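Local coordinates for cellulase (Xanthomonas axonopodis pv. citri, PDB 5HOS), which probably hydrolyses internal beta-1,4-glucosidic bonds of cellulose as a family 5 endoglucanase, at residues V32-A37 with W304-W309. Numbering follows the deposited sequence.
Sequences VNLSGA and WAAGAW
Asn33 sets its amide against the six-membered ring of Trp304, with Asn33 CG 3.3 Å from Trp304 CE3 and the two planes inclined at 54°. The approach is oblique to the indole, and the side chains cross nearly at right angles. Trp304 CG lies anti to the backbone N (chi1 -177°), which swings the six-membered ring alongside Asn33 and Ser35; Ser35 CB lies 4.2 Å from Trp304 CH2. A cis peptide joins Trp304 to Ala305, whose methyl lies over one face of that same indole, near its rim. Both ends of the Asn33 amide are used: OD1 accepts from Arg72, and ND2 donates to the carbonyls of Trp303 and Ala270, fixing its rotation. Beyond the tryptophan, the backbones pair as parallel strands. Ala306 N gives Asn33 O an almost straight bond of 2.8 Å, and Ser35 N returns one to Ala306 O at 2.9 Å. The methyl of Ala306 meets Val32 CG2 at 3.9 Å and also packs against Leu34 CD2. The pairing illustrates how a TIM barrel closes, first strand 29-34 against last strand 298-306. Phe63 of helix 57-65 covers Val32, Leu34 and Ala306 from outside, while strands 70-75 and 267-273 flank the pair.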
loop_
_atom_site.group_PDB
_atom_site.type_symbol
_atom_site.label_atom_id
_atom_site.label_comp_id
_atom_site.label_asym_id
_atom_site.label_seq_id
_atom_site.Cartn_x
_atom_site.Cartn_y
_atom_site.Cartn_z
ATOM N N VAL A 32 6.176 5.629 -4.223
ATOM C CA VAL A 32 5.086 6.569 -4.107
ATOM C C VAL A 32 3.770 5.917 -4.525
ATOM O O VAL A 32 3.735 5.078 -5.428
ATOM C CB VAL A 32 5.382 7.822 -4.960
ATOM C CG1 VAL A 32 5.401 7.494 -6.451
ATOM C CG2 VAL A 32 4.400 8.942 -4.648
ATOM N N ASN A 33 2.697 6.307 -3.850
ATOM C CA ASN A 33 1.349 5.941 -4.260
ATOM C C ASN A 33 0.908 6.849 -5.399
ATOM O O ASN A 33 0.974 8.070 -5.267
ATOM C CB ASN A 33 0.360 6.088 -3.104
ATOM C CG ASN A 33 0.438 4.948 -2.125
ATOM O OD1 ASN A 33 -0.311 3.977 -2.246
ATOM N ND2 ASN A 33 1.323 5.067 -1.129
ATOM N N LEU A 34 0.475 6.258 -6.510
ATOM C CA LEU A 34 -0.146 7.014 -7.594
ATOM C C LEU A 34 -1.641 6.802 -7.500
ATOM O O LEU A 34 -2.175 5.793 -7.974
ATOM C CB LEU A 34 0.400 6.597 -8.965
ATOM C CG LEU A 34 1.883 6.853 -9.217
ATOM C CD1 LEU A 34 2.220 6.533 -10.669
ATOM C CD2 LEU A 34 2.282 8.284 -8.890
ATOM N N SER A 35 -2.296 7.754 -6.841
ATOM C CA SER A 35 -3.726 7.717 -6.616
ATOM C C SER A 35 -4.449 8.179 -7.870
ATOM O O SER A 35 -3.995 9.104 -8.537
ATOM C CB SER A 35 -4.103 8.642 -5.453
ATOM O OG SER A 35 -5.503 8.695 -5.301
ATOM N N GLY A 36 -5.586 7.555 -8.162
ATOM C CA GLY A 36 -6.389 7.918 -9.329
ATOM C C GLY A 36 -7.367 6.862 -9.801
ATOM O O GLY A 36 -8.462 7.196 -10.214
ATOM N N ALA A 37 -6.976 5.587 -9.772
ATOM C CA ALA A 37 -7.835 4.505 -10.278
ATOM C C ALA A 37 -8.883 4.038 -9.253
ATOM O O ALA A 37 -9.863 3.384 -9.620
ATOM C CB ALA A 37 -6.983 3.324 -10.749
ATOM N N TRP A 304 2.373 8.447 0.526
ATOM C CA TRP A 304 1.024 8.810 0.101
ATOM C C TRP A 304 0.982 10.345 0.040
ATOM O O TRP A 304 1.107 10.983 1.084
ATOM C CB TRP A 304 -0.040 8.302 1.088
ATOM C CG TRP A 304 -1.419 8.623 0.602
ATOM C CD1 TRP A 304 -2.098 9.791 0.777
ATOM C CD2 TRP A 304 -2.264 7.784 -0.191
ATOM N NE1 TRP A 304 -3.320 9.730 0.151
ATOM C CE2 TRP A 304 -3.447 8.512 -0.458
ATOM C CE3 TRP A 304 -2.136 6.494 -0.713
ATOM C CZ2 TRP A 304 -4.500 7.981 -1.205
ATOM C CZ3 TRP A 304 -3.182 5.967 -1.462
ATOM C CH2 TRP A 304 -4.348 6.712 -1.707
ATOM N N ALA A 305 0.809 10.965 -1.130
ATOM C CA ALA A 305 0.642 10.317 -2.448
ATOM C C ALA A 305 1.003 11.298 -3.548
ATOM O O ALA A 305 1.301 12.452 -3.283
ATOM C CB ALA A 305 -0.794 9.855 -2.638
ATOM N N ALA A 306 0.981 10.808 -4.783
ATOM C CA ALA A 306 0.993 11.644 -5.969
ATOM C C ALA A 306 -0.142 11.167 -6.885
ATOM O O ALA A 306 -0.975 10.350 -6.486
ATOM C CB ALA A 306 2.351 11.573 -6.652
ATOM N N GLY A 307 -0.174 11.674 -8.109
ATOM C CA GLY A 307 -1.278 11.426 -9.030
ATOM C C GLY A 307 -1.752 12.762 -9.556
ATOM O O GLY A 307 -1.687 13.776 -8.853
ATOM N N ALA A 308 -2.238 12.754 -10.791
ATOM C CA ALA A 308 -2.514 13.987 -11.527
ATOM C C ALA A 308 -3.742 14.777 -11.050
ATOM O O ALA A 308 -3.862 15.963 -11.379
ATOM C CB ALA A 308 -2.635 13.681 -13.019
ATOM N N TRP A 309 -4.645 14.145 -10.294
ATOM C CA TRP A 309 -5.928 14.776 -9.932
ATOM C C TRP A 309 -6.062 15.266 -8.485
ATOM O O TRP A 309 -7.157 15.659 -8.077
ATOM C CB TRP A 309 -7.095 13.838 -10.299
ATOM C CG TRP A 309 -7.361 13.703 -11.795
ATOM C CD1 TRP A 309 -6.724 14.356 -12.822
ATOM C CD2 TRP A 309 -8.369 12.890 -12.410
ATOM N NE1 TRP A 309 -7.261 13.979 -14.029
ATOM C CE2 TRP A 309 -8.278 13.087 -13.808
ATOM C CE3 TRP A 309 -9.339 12.012 -11.914
ATOM C CZ2 TRP A 309 -9.115 12.426 -14.717
ATOM C CZ3 TRP A 309 -10.181 11.359 -12.815
ATOM C CH2 TRP A 309 -10.061 11.571 -14.203
HETATM O O HOH W 1 -4.907 11.558 -8.804
#